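PDB 3H92: uncharacterized ATP-binding protein MJECL15 from Methanocaldococcus jannaschii, which is of unknown function but probably binds ATP, and carries a C-terminal domain of the helix-turn-helix clan. Local coordinates for residues N46-K51 with P72-L77; T8-E13 with S81-N86; N15-L20 with N86-M91. All blocks are in the same frame, centred on the assembly; numbering follows the deposited sequence.

Contact 1 of 3, residues N46-K51 with P72-L77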
# COMPACT_ATOMS: atom_id res chain seq x y z
N ASN A 46 0.14 -2.42 -12.17
CA ASN A 46 -1.21 -2.93 -12.24
C ASN A 46 -2.03 -2.41 -11.10
O ASN A 46 -1.78 -2.81 -9.97
CB ASN A 46 -1.19 -4.44 -12.09
CG ASN A 46 -0.69 -5.12 -13.30
OD1 ASN A 46 -1.38 -5.17 -14.31
ND2 ASN A 46 0.52 -5.64 -13.23
N TYR A 47 -3.07 -1.65 -11.42
CA TYR A 47 -3.94 -1.00 -10.43
C TYR A 47 -4.68 -1.93 -9.52
O TYR A 47 -4.87 -1.63 -8.36
CB TYR A 47 -4.96 -0.18 -11.18
CG TYR A 47 -6.00 0.49 -10.34
CD1 TYR A 47 -5.68 1.58 -9.58
CD2 TYR A 47 -7.31 0.08 -10.36
CE1 TYR A 47 -6.64 2.26 -8.87
CE2 TYR A 47 -8.28 0.75 -9.61
CZ TYR A 47 -7.91 1.84 -8.88
OH TYR A 47 -8.84 2.50 -8.16
N GLU A 48 -5.18 -3.03 -10.06
CA GLU A 48 -5.91 -4.02 -9.28
C GLU A 48 -5.29 -5.36 -9.52
O GLU A 48 -4.89 -5.67 -10.64
CB GLU A 48 -7.36 -4.09 -9.76
CG GLU A 48 -8.26 -4.98 -8.90
CD GLU A 48 -9.73 -4.97 -9.37
OE1 GLU A 48 -10.10 -4.08 -10.21
OE2 GLU A 48 -10.51 -5.85 -8.88
N LEU A 49 -5.20 -6.17 -8.48
CA LEU A 49 -4.54 -7.43 -8.66
C LEU A 49 -5.03 -8.50 -7.74
O LEU A 49 -5.70 -8.22 -6.76
CB LEU A 49 -3.01 -7.25 -8.60
CG LEU A 49 -2.33 -6.41 -7.57
CD1 LEU A 49 -2.36 -7.22 -6.28
CD2 LEU A 49 -0.89 -6.04 -8.02
N PRO A 50 -4.76 -9.77 -8.09
CA PRO A 50 -5.21 -10.84 -7.21
C PRO A 50 -4.64 -10.64 -5.82
O PRO A 50 -3.49 -10.21 -5.68
CB PRO A 50 -4.68 -12.10 -7.87
CG PRO A 50 -4.55 -11.72 -9.36
CD PRO A 50 -4.12 -10.28 -9.33
N LYS A 51 -5.38 -10.98 -4.77
CA LYS A 51 -4.81 -10.79 -3.42
C LYS A 51 -3.68 -11.74 -3.03
O LYS A 51 -2.88 -11.43 -2.13
CB LYS A 51 -5.93 -10.84 -2.38
CG LYS A 51 -6.73 -12.13 -2.27
CD LYS A 51 -7.56 -12.09 -0.96
CE LYS A 51 -8.01 -13.48 -0.50
NZ LYS A 51 -8.61 -13.41 0.92
N PRO A 72 -13.72 -8.59 -1.79
CA PRO A 72 -13.83 -10.01 -1.39
C PRO A 72 -14.54 -10.88 -2.41
O PRO A 72 -14.28 -12.12 -2.48
CB PRO A 72 -14.68 -9.97 -0.12
CG PRO A 72 -14.75 -8.50 0.28
CD PRO A 72 -14.55 -7.71 -0.95
N GLN A 73 -15.43 -10.25 -3.18
CA GLN A 73 -16.13 -10.93 -4.24
C GLN A 73 -15.13 -11.29 -5.31
O GLN A 73 -14.98 -12.48 -5.61
CB GLN A 73 -17.27 -10.08 -4.82
CG GLN A 73 -18.45 -9.88 -3.84
CD GLN A 73 -18.22 -8.79 -2.75
OE1 GLN A 73 -17.61 -7.73 -2.99
NE2 GLN A 73 -18.75 -9.06 -1.53
N LYS A 74 -14.41 -10.31 -5.84
CA LYS A 74 -13.44 -10.57 -6.91
C LYS A 74 -12.10 -11.12 -6.42
O LYS A 74 -11.28 -11.52 -7.23
CB LYS A 74 -13.13 -9.30 -7.72
CG LYS A 74 -14.35 -8.45 -8.16
CD LYS A 74 -13.93 -6.99 -8.52
CE LYS A 74 -13.17 -6.93 -9.86
NZ LYS A 74 -12.84 -5.51 -10.27
N GLY A 75 -11.85 -11.11 -5.12
CA GLY A 75 -10.58 -11.55 -4.58
C GLY A 75 -9.39 -10.70 -4.99
O GLY A 75 -8.29 -11.24 -5.14
N THR A 76 -9.60 -9.40 -5.18
CA THR A 76 -8.52 -8.50 -5.65
C THR A 76 -8.21 -7.40 -4.64
O THR A 76 -9.01 -7.08 -3.76
CB THR A 76 -8.88 -7.83 -7.00
OG1 THR A 76 -10.11 -7.10 -6.88
CG2 THR A 76 -9.04 -8.88 -8.09
N LEU A 77 -7.01 -6.85 -4.80
CA LEU A 77 -6.56 -5.70 -4.04
C LEU A 77 -6.33 -4.56 -5.01
O LEU A 77 -5.97 -4.79 -6.17
CB LEU A 77 -5.23 -5.98 -3.35
CG LEU A 77 -5.24 -7.13 -2.32
CD1 LEU A 77 -3.80 -7.53 -1.96
CD2 LEU A 77 -5.98 -6.71 -1.07
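Glu48 and Lys74 form a salt bridge where residues 46-51 meet the turn before strand 76-79. Lys74 NZ lies 2.7 Å from Glu48 OE2 and uses the syn lone pair of that oxygen. A second, weak bond runs from Lys74 NZ to Glu48 OE1 at 3.1 Å. The Glu48 chain is extended, with CG anti to the backbone N (chi1 -173°). This carries the carboxylate outward to Thr76 and Lys74. The Lys74 chain bends at chi3 (73°) and meets Glu48 at about a right angle. Thr76 OG1 also donates to Glu48 OE2. That bond is modelled very short, so its exact length is doubtful.

The backbone bonds are those of an antiparallel pair. Leu49 N donates to Leu77 O at 2.8 Å, and Leu77 N returns a bond to Leu49 O at 2.7 Å. Pro50 and Thr76 follow as a non-hydrogen-bonded pair. Lys51 N then donates to Gly75 O at 2.9 Å. Gly75 has a positive phi (64°), and with Thr76 it faces Asn71 in a G1 beta bulge.

Apolar contact is made on the side of Leu49 and Leu77. Leu49 CD1 lies 4.3 Å from Leu77 CB. Leu77 CG packs 3.8 Å from Lys51 CB. Both leucines also touch Phe43 of helix 33-45 and Ile54.

In the chain, strand 49-50 is followed by helix 56-64 and then the other two strands. Across the sheet the order is 49-50, 76-79, 68-71, consistent with a winged helix. The turn at 72-75 would then be the tip of the wing.

The chemistry is split. Main-chain bonds join short strand 49-50 to the hairpin, and leucines pack toward the helices. Lys74 probably offsets the charge of Glu48, and the Thr76 hydroxyl adds a hydrogen bond to the same carboxylate.

Contact 2 of 3, residues T8-E13 with S81-N86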
# COMPACT_ATOMS: atom_id res chain seq x y z
N THR A 8 -2.27 19.85 -2.08
CA THR A 8 -2.50 19.63 -0.64
C THR A 8 -3.05 18.21 -0.53
O THR A 8 -2.47 17.37 0.18
CB THR A 8 -3.44 20.71 0.02
OG1 THR A 8 -2.82 21.23 1.20
CG2 THR A 8 -4.83 20.16 0.38
N LYS A 9 -4.11 17.93 -1.30
CA LYS A 9 -4.75 16.61 -1.33
C LYS A 9 -3.73 15.49 -1.51
O LYS A 9 -3.67 14.58 -0.68
CB LYS A 9 -5.81 16.55 -2.44
CG LYS A 9 -7.03 17.42 -2.14
CD LYS A 9 -7.41 18.35 -3.32
CE LYS A 9 -6.65 19.68 -3.31
NZ LYS A 9 -6.99 20.54 -2.13
N LEU A 10 -2.91 15.57 -2.55
CA LEU A 10 -1.98 14.47 -2.88
C LEU A 10 -0.77 14.36 -1.93
O LEU A 10 -0.31 13.24 -1.70
CB LEU A 10 -1.53 14.49 -4.35
CG LEU A 10 -1.59 13.15 -5.13
CD1 LEU A 10 -1.20 11.90 -4.28
CD2 LEU A 10 -2.96 12.94 -5.83
N GLU A 11 -0.27 15.48 -1.40
CA GLU A 11 0.81 15.39 -0.40
C GLU A 11 0.28 14.96 0.97
O GLU A 11 1.06 14.52 1.81
CB GLU A 11 1.68 16.67 -0.32
CG GLU A 11 3.16 16.48 -0.88
CD GLU A 11 4.20 15.87 0.14
OE1 GLU A 11 4.16 16.25 1.35
OE2 GLU A 11 5.07 15.03 -0.27
N GLU A 12 -1.03 15.07 1.19
CA GLU A 12 -1.67 14.51 2.38
C GLU A 12 -1.47 12.99 2.39
O GLU A 12 -0.95 12.42 3.36
CB GLU A 12 -3.18 14.84 2.39
CG GLU A 12 -3.73 15.37 3.73
CD GLU A 12 -3.94 16.90 3.73
OE1 GLU A 12 -3.00 17.64 4.16
OE2 GLU A 12 -5.04 17.37 3.31
N GLU A 13 -1.90 12.35 1.30
CA GLU A 13 -1.77 10.90 1.11
C GLU A 13 -0.35 10.46 0.82
O GLU A 13 0.02 9.33 1.08
CB GLU A 13 -2.64 10.39 -0.03
CG GLU A 13 -3.08 8.95 0.23
CD GLU A 13 -4.26 8.86 1.22
OE1 GLU A 13 -5.03 9.84 1.28
OE2 GLU A 13 -4.43 7.81 1.91
N SER A 81 -7.60 4.58 -2.88
CA SER A 81 -8.11 5.67 -3.70
C SER A 81 -7.10 6.01 -4.74
O SER A 81 -5.94 5.55 -4.66
CB SER A 81 -8.29 6.94 -2.86
OG SER A 81 -7.02 7.50 -2.59
N TYR A 82 -7.50 6.84 -5.68
CA TYR A 82 -6.60 7.27 -6.76
C TYR A 82 -5.48 8.10 -6.22
O TYR A 82 -4.38 8.03 -6.72
CB TYR A 82 -7.32 8.11 -7.80
CG TYR A 82 -8.42 7.39 -8.56
CD1 TYR A 82 -8.58 5.98 -8.50
CD2 TYR A 82 -9.28 8.12 -9.40
CE1 TYR A 82 -9.59 5.33 -9.23
CE2 TYR A 82 -10.30 7.48 -10.14
CZ TYR A 82 -10.43 6.09 -10.04
OH TYR A 82 -11.41 5.48 -10.78
N LEU A 83 -5.77 8.93 -5.23
CA LEU A 83 -4.74 9.64 -4.46
C LEU A 83 -3.65 8.73 -3.92
O LEU A 83 -2.47 9.06 -4.00
CB LEU A 83 -5.39 10.30 -3.24
CG LEU A 83 -5.45 11.82 -3.11
CD1 LEU A 83 -6.83 12.35 -2.70
CD2 LEU A 83 -4.42 12.21 -2.09
N VAL A 84 -4.06 7.61 -3.32
CA VAL A 84 -3.10 6.64 -2.80
C VAL A 84 -2.34 6.09 -3.99
O VAL A 84 -1.08 6.01 -4.02
CB VAL A 84 -3.80 5.46 -2.04
CG1 VAL A 84 -2.81 4.37 -1.74
CG2 VAL A 84 -4.40 5.93 -0.72
N TRP A 85 -3.06 5.73 -5.02
CA TRP A 85 -2.37 5.18 -6.19
C TRP A 85 -1.35 6.14 -6.76
O TRP A 85 -0.24 5.78 -7.14
CB TRP A 85 -3.34 4.83 -7.28
CG TRP A 85 -2.74 4.05 -8.37
CD1 TRP A 85 -1.91 3.00 -8.28
CD2 TRP A 85 -3.05 4.22 -9.71
NE1 TRP A 85 -1.64 2.50 -9.54
CE2 TRP A 85 -2.35 3.24 -10.43
CE3 TRP A 85 -3.87 5.10 -10.40
CZ2 TRP A 85 -2.43 3.13 -11.79
CZ3 TRP A 85 -3.98 4.98 -11.75
CH2 TRP A 85 -3.26 4.02 -12.45
N ASN A 86 -1.70 7.39 -6.80
CA ASN A 86 -0.74 8.32 -7.33
C ASN A 86 0.44 8.57 -6.42
O ASN A 86 1.49 8.90 -6.91
CB ASN A 86 -1.42 9.60 -7.70
CG ASN A 86 -2.36 9.44 -8.89
OD1 ASN A 86 -3.56 9.77 -8.79
ND2 ASN A 86 -1.85 8.92 -10.03
O HOH W 1 -7.22 8.25 0.23
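Leu10 and Glu13 of helix 8-27 pack on Leu83 and Val84 at a helix-helix crossing, beside the capped start of helix 82-91. The axes of the short segments approach to 8.8 Å and cross at -69°. Ser81 is the N-cap. Its OG accepts from Val84 N at 3.1 Å, with a fairly straight N-H...O angle of 163°.

Leu10 and Leu83 slide past each other in opposite directions. Leu10 CD2 lies 3.9 Å from Leu83 CG, and Leu10 CD1 lies 4.1 Å from Asn86 CB. Leu83 CD2 and Lys9 O are modelled too close, so the place of both is doubtful.

Glu13 bends at chi2 (79°), which lays its chain obliquely across Val84. Glu13 CG is 3.4 Å from Val84 CG2. The carboxylate has polar partners on both oxygens. Glu13 OE2 bonds to His16 ND1 one turn on. Glu13 OE1 takes a weak bond from a water 2.9 Å away, which also meets Ser81 OG. With Glu13 shortened to an alanine, His16 ND1 would probably lose its acceptor, the water its link between the two segments, and Val84 CG2 its cover.

Around the crossing, Val84 also touches Ile67 in a loop, and Pro79 of strand 76-79. Leu10 reaches on to Ala87 and Arg90, further along helix 82-91.

Contact 3 of 3, residues N15-L20 with N86-M91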
# COMPACT_ATOMS: atom_id res chain seq x y z
N ASN A 15 2.10 12.15 2.37
CA ASN A 15 2.55 12.16 3.76
C ASN A 15 1.98 11.00 4.55
O ASN A 15 2.62 10.51 5.48
CB ASN A 15 2.27 13.49 4.48
CG ASN A 15 3.55 14.26 4.82
OD1 ASN A 15 4.41 13.79 5.61
ND2 ASN A 15 3.68 15.45 4.23
N HIS A 16 0.78 10.55 4.19
CA HIS A 16 0.25 9.32 4.77
C HIS A 16 1.15 8.11 4.46
O HIS A 16 1.53 7.40 5.35
CB HIS A 16 -1.17 9.05 4.30
CG HIS A 16 -1.76 7.78 4.86
ND1 HIS A 16 -2.63 6.99 4.15
CD2 HIS A 16 -1.61 7.18 6.07
CE1 HIS A 16 -2.98 5.94 4.89
NE2 HIS A 16 -2.37 6.03 6.06
N LEU A 17 1.47 7.92 3.19
CA LEU A 17 2.29 6.82 2.76
C LEU A 17 3.69 7.01 3.34
O LEU A 17 4.24 6.09 3.91
CB LEU A 17 2.34 6.76 1.23
CG LEU A 17 2.39 5.41 0.49
CD1 LEU A 17 3.16 5.60 -0.82
CD2 LEU A 17 2.95 4.21 1.33
N GLU A 18 4.27 8.20 3.20
CA GLU A 18 5.53 8.54 3.90
C GLU A 18 5.55 8.17 5.39
O GLU A 18 6.48 7.52 5.87
CB GLU A 18 5.83 10.05 3.81
CG GLU A 18 6.30 10.53 2.44
CD GLU A 18 6.47 12.06 2.35
OE1 GLU A 18 5.97 12.67 1.35
OE2 GLU A 18 7.11 12.63 3.29
N GLU A 19 4.53 8.58 6.12
CA GLU A 19 4.48 8.31 7.54
C GLU A 19 4.41 6.82 7.82
O GLU A 19 5.12 6.30 8.70
CB GLU A 19 3.32 9.04 8.24
CG GLU A 19 3.54 8.99 9.79
CD GLU A 19 2.55 9.80 10.64
OE1 GLU A 19 2.71 9.72 11.89
OE2 GLU A 19 1.65 10.49 10.08
N LEU A 20 3.55 6.14 7.08
CA LEU A 20 3.36 4.70 7.21
C LEU A 20 4.68 4.01 6.92
O LEU A 20 5.09 3.10 7.63
CB LEU A 20 2.32 4.20 6.20
CG LEU A 20 1.47 2.96 6.53
CD1 LEU A 20 1.34 2.05 5.33
CD2 LEU A 20 2.00 2.21 7.74
N ASN A 86 -1.70 7.39 -6.80
CA ASN A 86 -0.74 8.32 -7.33
C ASN A 86 0.44 8.57 -6.42
O ASN A 86 1.49 8.90 -6.91
CB ASN A 86 -1.42 9.60 -7.70
CG ASN A 86 -2.36 9.44 -8.89
OD1 ASN A 86 -3.56 9.77 -8.79
ND2 ASN A 86 -1.85 8.92 -10.03
N ALA A 87 0.26 8.42 -5.10
CA ALA A 87 1.35 8.58 -4.14
C ALA A 87 2.33 7.42 -4.29
O ALA A 87 3.50 7.62 -4.29
CB ALA A 87 0.83 8.65 -2.75
N ILE A 88 1.83 6.20 -4.50
CA ILE A 88 2.66 5.04 -4.86
C ILE A 88 3.51 5.25 -6.12
O ILE A 88 4.73 5.02 -6.18
CB ILE A 88 1.78 3.82 -5.08
CG1 ILE A 88 1.17 3.33 -3.76
CG2 ILE A 88 2.57 2.64 -5.74
CD1 ILE A 88 -0.08 2.40 -3.96
N LYS A 89 2.86 5.66 -7.16
CA LYS A 89 3.56 5.84 -8.39
C LYS A 89 4.67 6.83 -8.19
O LYS A 89 5.80 6.60 -8.61
CB LYS A 89 2.57 6.28 -9.46
CG LYS A 89 1.61 5.12 -9.81
CD LYS A 89 0.91 5.32 -11.18
CE LYS A 89 -0.23 6.33 -11.08
NZ LYS A 89 -0.87 6.58 -12.43
N ARG A 90 4.35 7.93 -7.54
CA ARG A 90 5.31 8.97 -7.32
C ARG A 90 6.43 8.61 -6.34
O ARG A 90 7.56 9.11 -6.50
CB ARG A 90 4.58 10.18 -6.78
CG ARG A 90 5.36 11.48 -6.69
CD ARG A 90 4.37 12.69 -6.59
NE ARG A 90 3.03 12.25 -6.14
CZ ARG A 90 1.88 12.23 -6.86
NH1 ARG A 90 1.79 12.69 -8.15
NH2 ARG A 90 0.78 11.75 -6.26
N MSE A 91 6.12 7.80 -5.32
CA MSE A 91 7.12 7.53 -4.28
C MSE A 91 7.94 6.24 -4.45
O MSE A 91 9.06 6.12 -3.95
CB MSE A 91 6.44 7.50 -2.97
CG MSE A 91 6.13 8.90 -2.53
SE MSE A 91 5.15 8.74 -0.89
CE MSE A 91 6.68 8.21 0.26
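Met91 reaches from the last turn of helix 82-91 to Leu17 and Glu18 of helix 8-27. It is a selenomethionine, with SE in place of sulfur. From CB the chain runs straight through CG to SE; chi2 of 177° keeps it extended and carries SE over to helix 8-27. SE is the first atom to make close contact. It lies 3.7 Å from Leu17 CD1 and 4.0 Å from Leu17 CB. The same SE is also 4.0 Å from Glu18 CG. At SE the chain turns (chi3 73°), which brings CE across Glu18. CE sits 3.2 Å from Glu18 CG, a tight approach, and 3.8 Å from Glu18 N.

The Glu18 chain crosses that of Met91 at about a right angle. Its methylene groups do the touching, while its extended chain takes the carboxylate onward. Glu18 OE1 has a long, weak ion pair with Arg14 and lies close to Glu11 OE2.

Leu17 meets SE from the other helix, its CB pointing toward helix 82-91. It slides past Met91 in the opposite direction. Its CD1 is the main point of contact, reaching Ile88 CG1 at 4.2 Å and Ala87 CB at 4.3 Å as well as the selenium. Leu17 also touches Leu40 of helix 33-45, so it joins three helices.

The axes of the two short segments are 10.0 Å apart at closest approach and cross at -63°. Small Ala87 lets Leu17 come close to the backbone, and longer Met91 bridges the wider end.

The contact is thus made by apolar packing. The methionine side chain, here with selenium for sulfur, lies against aliphatic carbons. Shape rather than charge holds the two helices here.

Contacts 2 and 3 join the same two helices, 8-27 and 82-91; their centres are about 7 Å apart. Contact 3 is buried and apolar. Contact 2 is only partly buried and adds a helix cap, a water and a carboxylate to its leucine packing. Contact 1 lies on the other side of the chain's centre from contact 3 and is built differently, from strand bonds and a salt bridge at a partly exposed turn. It still touches contact 2, where the ring of Tyr47 packs edge-to-face on Trp85. The chain itself also connects them, since strand 76-79 leads straight into helix 82-91.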